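Local coordinates for PTS-dependent dihydroxyacetone kinase operon regulatory protein (Escherichia coli, PDB 4LRZ), which activates transcription of the dhaKLM operon for dihydroxyacetone kinase from a sigma-70 promoter and represses its own expression, at residues 210-215 with 229-234; 70-75 with 164-169. All blocks are in the same frame, centred on the assembly; numbering follows the deposited sequence.

In the fold
Followed from the N terminus, the chain of this sensor region makes the GAF domain before the PAS domain. Strand 74-79 and strand 157-166 are neighbours in the GAF antiparallel sheet, and interaction 2 joins them where 70-75 meets 164-169, closing a loop of 88 residues that holds the sheet's other three strands and several helices. The chain then runs through the long helix 174-211 to the PAS domain. There interaction 1 ties the end of that helix and the start of strand 215-219 to helix 230-235, closing a short loop of 13 residues that contains a strand hairpin. The two loops follow in series, neither nested nor crossed; the centres of the two contacts are about 64 Å apart.

Interaction 1. Residues 210-215 with 229-234; sequences ESMDDG and NAQAAR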
ATOM      1  N   GLU F 210     -10.827  25.747  10.663  1.00 42.72           N
ATOM      2  CA  GLU F 210     -10.283  27.078  10.875  1.00 46.97           C
ATOM      3  C   GLU F 210     -11.219  28.201  10.440  1.00 48.98           C
ATOM      4  O   GLU F 210     -11.173  29.283  11.025  1.00 50.60           O
ATOM      5  CB  GLU F 210      -8.965  27.256  10.144  1.00 47.69           C
ATOM      6  CG  GLU F 210      -7.919  26.219  10.542  1.00 51.91           C
ATOM      7  CD  GLU F 210      -6.708  26.189   9.574  1.00 57.79           C
ATOM      8  OE1 GLU F 210      -6.649  27.015   8.622  1.00 60.84           O
ATOM      9  OE2 GLU F 210      -5.821  25.329   9.775  1.00 59.06           O
ATOM     10  N   SER F 211     -12.039  27.963   9.416  1.00 49.25           N
ATOM     11  CA  SER F 211     -12.818  29.049   8.829  1.00 51.66           C
ATOM     12  C   SER F 211     -14.286  29.088   9.217  1.00 51.33           C
ATOM     13  O   SER F 211     -14.978  30.063   8.921  1.00 53.87           O
ATOM     14  CB  SER F 211     -12.640  29.109   7.305  1.00 52.29           C
ATOM     15  OG  SER F 211     -13.000  27.878   6.711  1.00 54.17           O
ATOM     16  N   MET F 212     -14.771  28.069   9.912  1.00 49.58           N
ATOM     17  CA  MET F 212     -16.201  28.037  10.247  1.00 50.04           C
ATOM     18  C   MET F 212     -16.531  28.866  11.480  1.00 50.84           C
ATOM     19  O   MET F 212     -15.636  29.291  12.182  1.00 50.50           O
ATOM     20  CB  MET F 212     -16.710  26.605  10.424  1.00 47.73           C
ATOM     21  CG  MET F 212     -16.418  25.978  11.755  1.00 47.73           C
ATOM     22  SD  MET F 212     -16.548  24.180  11.608  1.00 46.92           S
ATOM     23  CE  MET F 212     -15.366  23.654  12.770  1.00 47.91           C
ATOM     24  N   ASP F 213     -17.818  29.053  11.749  1.00 52.32           N
ATOM     25  CA  ASP F 213     -18.261  29.856  12.900  1.00 54.78           C
ATOM     26  C   ASP F 213     -18.393  29.093  14.187  1.00 53.60           C
ATOM     27  O   ASP F 213     -18.049  29.603  15.236  1.00 55.40           O
ATOM     28  CB  ASP F 213     -19.586  30.565  12.617  1.00 56.74           C
ATOM     29  CG  ASP F 213     -19.408  31.858  11.833  1.00 60.12           C
ATOM     30  OD1 ASP F 213     -18.274  32.395  11.774  1.00 62.67           O
ATOM     31  OD2 ASP F 213     -20.411  32.334  11.265  1.00 62.46           O
ATOM     32  N   ASP F 214     -18.874  27.868  14.122  1.00 52.58           N
ATOM     33  CA  ASP F 214     -19.095  27.114  15.338  1.00 51.94           C
ATOM     34  C   ASP F 214     -17.769  26.740  15.963  1.00 50.20           C
ATOM     35  O   ASP F 214     -16.788  26.538  15.254  1.00 49.17           O
ATOM     36  CB  ASP F 214     -19.901  25.850  15.039  1.00 51.85           C
ATOM     37  CG  ASP F 214     -21.327  26.158  14.583  1.00 55.39           C
ATOM     38  OD1 ASP F 214     -21.982  27.025  15.227  1.00 56.88           O
ATOM     39  OD2 ASP F 214     -21.772  25.547  13.573  1.00 57.07           O
ATOM     40  N   GLY F 215     -17.747  26.667  17.287  1.00 49.14           N
ATOM     41  CA  GLY F 215     -16.668  25.998  18.000  1.00 47.53           C
ATOM     42  C   GLY F 215     -16.831  24.503  17.817  1.00 45.63           C
ATOM     43  O   GLY F 215     -17.956  24.012  17.716  1.00 45.70           O
ATOM     44  N   ASN F 229     -11.117  23.483  17.377  1.00 41.33           N
ATOM     45  CA  ASN F 229     -10.758  24.700  16.643  1.00 42.94           C
ATOM     46  C   ASN F 229     -10.510  25.862  17.600  1.00 45.97           C
ATOM     47  O   ASN F 229     -10.801  25.730  18.782  1.00 47.26           O
ATOM     48  CB  ASN F 229     -11.711  25.046  15.477  1.00 41.80           C
ATOM     49  CG  ASN F 229     -13.147  25.388  15.912  1.00 40.46           C
ATOM     50  OD1 ASN F 229     -13.983  25.647  15.051  1.00 38.45           O
ATOM     51  ND2 ASN F 229     -13.453  25.312  17.194  1.00 33.92           N
ATOM     52  N   ALA F 230      -9.939  26.961  17.105  1.00 48.27           N
ATOM     53  CA  ALA F 230      -9.645  28.131  17.944  1.00 51.37           C
ATOM     54  C   ALA F 230     -10.841  28.580  18.776  1.00 53.05           C
ATOM     55  O   ALA F 230     -10.697  28.862  19.959  1.00 53.89           O
ATOM     56  CB  ALA F 230      -9.095  29.304  17.085  1.00 52.76           C
ATOM     57  N   GLN F 231     -12.013  28.604  18.143  1.00 53.78           N
ATOM     58  CA  GLN F 231     -13.258  29.073  18.732  1.00 55.85           C
ATOM     59  C   GLN F 231     -13.661  28.255  19.965  1.00 55.92           C
ATOM     60  O   GLN F 231     -14.084  28.822  20.983  1.00 57.06           O
ATOM     61  CB  GLN F 231     -14.388  29.051  17.678  1.00 56.30           C
ATOM     62  CG  GLN F 231     -14.115  29.787  16.329  1.00 58.90           C
ATOM     63  CD  GLN F 231     -13.261  28.994  15.297  1.00 62.17           C
ATOM     64  OE1 GLN F 231     -12.072  28.703  15.519  1.00 59.94           O
ATOM     65  NE2 GLN F 231     -13.871  28.682  14.141  1.00 62.55           N
ATOM     66  N   ALA F 232     -13.540  26.928  19.879  1.00 54.95           N
ATOM     67  CA  ALA F 232     -13.918  26.059  21.000  1.00 55.78           C
ATOM     68  C   ALA F 232     -12.923  26.180  22.160  1.00 57.65           C
ATOM     69  O   ALA F 232     -13.280  26.018  23.329  1.00 58.82           O
ATOM     70  CB  ALA F 232     -14.018  24.634  20.559  1.00 52.82           C
ATOM     71  N   ALA F 233     -11.675  26.457  21.817  1.00 58.47           N
ATOM     72  CA  ALA F 233     -10.601  26.416  22.775  1.00 60.32           C
ATOM     73  C   ALA F 233     -10.579  27.681  23.627  1.00 63.18           C
ATOM     74  O   ALA F 233     -10.165  27.632  24.785  1.00 64.10           O
ATOM     75  CB  ALA F 233      -9.275  26.226  22.064  1.00 59.37           C
ATOM     76  N   ARG F 234     -11.002  28.811  23.060  1.00 65.20           N
ATOM     77  CA  ARG F 234     -11.106  30.037  23.857  1.00 68.66           C
ATOM     78  C   ARG F 234     -12.306  29.964  24.807  1.00 68.91           C
ATOM     79  O   ARG F 234     -12.152  30.219  26.003  1.00 70.58           O
ATOM     80  CB  ARG F 234     -11.107  31.313  22.999  1.00 70.45           C
ATOM     81  CG  ARG F 234     -12.238  31.419  21.989  1.00 74.05           C
ATOM     82  CD  ARG F 234     -12.423  32.850  21.439  1.00 82.18           C
ATOM     83  NE  ARG F 234     -13.073  32.815  20.118  1.00 86.08           N
ATOM     84  CZ  ARG F 234     -12.434  32.634  18.953  1.00 87.31           C
ATOM     85  NH1 ARG F 234     -11.109  32.477  18.915  1.00 87.33           N
ATOM     86  NH2 ARG F 234     -13.121  32.608  17.812  1.00 88.03           N
TER
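Gln231 reaches from the first turn of helix 230-235 to the backbone of Met212, within the PAS fold, where the long helix 174-211 gives way to strand 215-219. Its NE2 lies 2.7 Å from Met212 O, but the hydrogen bond is weak because it is bent to 124° at the hydrogen. A turn at chi2 (80°) swings the amide back toward this carbonyl; glutamine suits the place, having both methylenes to pack and an N-H to offer. Its CB rests 3.8 Å from Gly215 CA. Gly215 lets the helix come close: its CA is 4.1 Å from Ala232 CA, and Ala232 CB lies 3.9 Å from Gly215 CA. Asn229, the N-cap residue of helix 230-235, lies across Met212, their side chains crossing at about a right angle. Further out, Asp214 holds the turn through OD1 to His304 of strand 296-304, and through OD2 to the backbone N of Asp213 of the second subunit, so this turn also lies at the interface with that subunit. Met212 leaves helical geometry just after the long helix, and its sulfur chain, bent at chi3 (148°), sets the terminal methyl CE against the side-chain amide of Asn229.

Interaction 2. Residues 70-75 with 164-169; sequences PRECAL and ACPVEQ
Glu72 and Gln169 cross at about a right angle beside the end of an antiparallel strand pair in the GAF domain sheet, their carboxylate and amide planes turned 65° apart. Glu72 OE1 comes 3.1 Å from Gln169 NE2, while Gln169 OE1 lies beside Glu72 CB. Both chains run extended beyond CG, which lets these two long polar residues reach across between the two backbones beyond the last paired residues. A water links three groups here: it donates to Gln169 OE1 at 2.8 Å and to Glu72 O at 2.7 Å, and accepts from Arg71 NE. Arg71 starts with CG anti to the backbone N (chi1 158°) and bends at chi3, bringing its guanidinium to 164-169. There NH2 makes a weak hydrogen bond to Gln169 O and passes 3.6 Å from Cys165 SG, but its stronger partner is Asp174, in a salt bridge at the start of the long helix. The Pro166 ring also crosses the Glu72 side chain at about a right angle, while its CD lies 3.3 Å from the backbone Glu72 O. Cys73 and Cys165 sit side by side, CB to CB at 3.9 Å. Ala74 and Ala164 form a hydrogen-bonded pair, their methyls on one sheet face, where Ala74 packs on Leu94 and Leu97 and Ala164 on Phe145. Ala164 N donates to Ala74 O at 2.8 Å, nearly straight at the hydrogen (168°).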
ATOM      1  N   PRO F  70      25.804 -15.618  -3.963  1.00 53.91           N
ATOM      2  CA  PRO F  70      26.505 -15.554  -5.257  1.00 53.63           C
ATOM      3  C   PRO F  70      25.740 -16.232  -6.395  1.00 52.92           C
ATOM      4  O   PRO F  70      25.128 -17.296  -6.197  1.00 53.72           O
ATOM      5  CB  PRO F  70      27.804 -16.327  -5.000  1.00 55.05           C
ATOM      6  CG  PRO F  70      27.490 -17.248  -3.766  1.00 56.74           C
ATOM      7  CD  PRO F  70      26.124 -16.871  -3.238  1.00 55.06           C
ATOM      8  N   ARG F  71      25.800 -15.608  -7.570  1.00 50.50           N
ATOM      9  CA  ARG F  71      25.012 -15.980  -8.718  1.00 49.12           C
ATOM     10  C   ARG F  71      25.452 -15.085  -9.893  1.00 48.02           C
ATOM     11  O   ARG F  71      25.686 -13.898  -9.704  1.00 47.75           O
ATOM     12  CB  ARG F  71      23.533 -15.777  -8.400  1.00 47.56           C
ATOM     13  CG  ARG F  71      22.688 -15.618  -9.604  1.00 48.47           C
ATOM     14  CD  ARG F  71      21.251 -16.086  -9.461  1.00 47.06           C
ATOM     15  NE  ARG F  71      20.842 -16.633 -10.767  1.00 47.26           N
ATOM     16  CZ  ARG F  71      19.617 -16.622 -11.265  1.00 44.79           C
ATOM     17  NH1 ARG F  71      18.604 -16.060 -10.593  1.00 46.01           N
ATOM     18  NH2 ARG F  71      19.407 -17.177 -12.439  1.00 42.57           N
ATOM     19  N   GLU F  72      25.608 -15.649 -11.084  1.00 47.83           N
ATOM     20  CA  GLU F  72      25.908 -14.841 -12.288  1.00 47.43           C
ATOM     21  C   GLU F  72      24.625 -14.251 -12.868  1.00 45.80           C
ATOM     22  O   GLU F  72      23.978 -14.877 -13.708  1.00 45.00           O
ATOM     23  CB  GLU F  72      26.621 -15.684 -13.357  1.00 48.94           C
ATOM     24  CG  GLU F  72      28.103 -16.040 -13.059  1.00 52.31           C
ATOM     25  CD  GLU F  72      28.682 -17.100 -14.014  1.00 58.01           C
ATOM     26  OE1 GLU F  72      28.939 -18.234 -13.538  1.00 61.68           O
ATOM     27  OE2 GLU F  72      28.889 -16.824 -15.231  1.00 59.08           O
ATOM     28  N   CYS F  73      24.231 -13.069 -12.397  1.00 44.43           N
ATOM     29  CA  CYS F  73      23.033 -12.450 -12.901  1.00 44.73           C
ATOM     30  C   CYS F  73      23.026 -10.949 -12.651  1.00 42.83           C
ATOM     31  O   CYS F  73      23.844 -10.433 -11.917  1.00 44.17           O
ATOM     32  CB  CYS F  73      21.765 -13.086 -12.316  1.00 45.55           C
ATOM     33  SG  CYS F  73      21.335 -12.466 -10.687  1.00 53.09           S
ATOM     34  N   ALA F  74      22.092 -10.258 -13.285  1.00 40.30           N
ATOM     35  CA  ALA F  74      21.994  -8.821 -13.185  1.00 38.01           C
ATOM     36  C   ALA F  74      20.531  -8.508 -13.081  1.00 36.19           C
ATOM     37  O   ALA F  74      19.675  -9.201 -13.662  1.00 35.11           O
ATOM     38  CB  ALA F  74      22.571  -8.189 -14.432  1.00 36.73           C
ATOM     39  N   LEU F  75      20.242  -7.422 -12.395  1.00 35.47           N
ATOM     40  CA  LEU F  75      18.872  -6.961 -12.261  1.00 34.16           C
ATOM     41  C   LEU F  75      18.824  -5.534 -12.844  1.00 33.23           C
ATOM     42  O   LEU F  75      19.769  -4.741 -12.634  1.00 33.41           O
ATOM     43  CB  LEU F  75      18.478  -6.991 -10.787  1.00 34.58           C
ATOM     44  CG  LEU F  75      18.448  -8.376 -10.097  1.00 36.76           C
ATOM     45  CD1 LEU F  75      18.635  -8.291  -8.561  1.00 36.36           C
ATOM     46  CD2 LEU F  75      17.154  -9.094 -10.402  1.00 37.67           C
ATOM     47  N   ALA F 164      18.638 -10.635 -15.819  1.00 37.17           N
ATOM     48  CA  ALA F 164      19.435 -11.150 -16.933  1.00 38.36           C
ATOM     49  C   ALA F 164      20.444 -12.152 -16.389  1.00 40.11           C
ATOM     50  O   ALA F 164      21.059 -11.898 -15.351  1.00 41.52           O
ATOM     51  CB  ALA F 164      20.168 -10.015 -17.625  1.00 37.08           C
ATOM     52  N   CYS F 165      20.621 -13.276 -17.086  1.00 40.80           N
ATOM     53  CA  CYS F 165      21.612 -14.284 -16.714  1.00 41.70           C
ATOM     54  C   CYS F 165      22.029 -15.157 -17.878  1.00 42.33           C
ATOM     55  O   CYS F 165      21.234 -15.356 -18.794  1.00 41.85           O
ATOM     56  CB  CYS F 165      21.114 -15.174 -15.554  1.00 42.47           C
ATOM     57  SG  CYS F 165      19.824 -16.388 -15.914  1.00 43.32           S
ATOM     58  N   PRO F 166      23.269 -15.711 -17.835  1.00 43.75           N
ATOM     59  CA  PRO F 166      23.656 -16.696 -18.863  1.00 44.71           C
ATOM     60  C   PRO F 166      22.585 -17.769 -18.976  1.00 45.66           C
ATOM     61  O   PRO F 166      22.029 -18.208 -17.963  1.00 45.98           O
ATOM     62  CB  PRO F 166      24.983 -17.261 -18.351  1.00 45.16           C
ATOM     63  CG  PRO F 166      25.564 -16.196 -17.505  1.00 44.63           C
ATOM     64  CD  PRO F 166      24.397 -15.380 -16.941  1.00 44.47           C
ATOM     65  N   VAL F 167      22.254 -18.133 -20.205  1.00 46.51           N
ATOM     66  CA  VAL F 167      21.134 -19.024 -20.464  1.00 48.20           C
ATOM     67  C   VAL F 167      21.235 -20.365 -19.693  1.00 50.21           C
ATOM     68  O   VAL F 167      20.230 -20.847 -19.168  1.00 51.16           O
ATOM     69  CB  VAL F 167      20.915 -19.216 -22.012  1.00 48.03           C
ATOM     70  CG1 VAL F 167      21.898 -20.182 -22.591  1.00 47.57           C
ATOM     71  CG2 VAL F 167      19.502 -19.657 -22.299  1.00 48.88           C
ATOM     72  N   GLU F 168      22.436 -20.941 -19.598  1.00 51.82           N
ATOM     73  CA  GLU F 168      22.626 -22.216 -18.881  1.00 54.01           C
ATOM     74  C   GLU F 168      22.330 -22.149 -17.364  1.00 53.43           C
ATOM     75  O   GLU F 168      22.088 -23.175 -16.739  1.00 53.85           O
ATOM     76  CB  GLU F 168      24.029 -22.827 -19.145  1.00 56.01           C
ATOM     77  CG  GLU F 168      25.228 -22.181 -18.347  1.00 60.03           C
ATOM     78  CD  GLU F 168      25.907 -20.946 -19.046  1.00 65.65           C
ATOM     79  OE1 GLU F 168      25.447 -20.481 -20.144  1.00 63.74           O
ATOM     80  OE2 GLU F 168      26.919 -20.448 -18.467  1.00 66.13           O
ATOM     81  N   GLN F 169      22.333 -20.950 -16.783  1.00 52.44           N
ATOM     82  CA  GLN F 169      22.099 -20.810 -15.345  1.00 52.30           C
ATOM     83  C   GLN F 169      20.712 -20.314 -14.936  1.00 50.38           C
ATOM     84  O   GLN F 169      20.496 -19.969 -13.779  1.00 49.70           O
ATOM     85  CB  GLN F 169      23.128 -19.871 -14.755  1.00 52.99           C
ATOM     86  CG  GLN F 169      24.534 -20.357 -14.867  1.00 56.35           C
ATOM     87  CD  GLN F 169      25.485 -19.301 -14.417  1.00 58.86           C
ATOM     88  OE1 GLN F 169      25.346 -18.743 -13.315  1.00 59.86           O
ATOM     89  NE2 GLN F 169      26.453 -18.986 -15.266  1.00 59.42           N
TER
HETATM   90  O   HOH W   1      22.975 -17.244 -12.933  1.00 43.77           O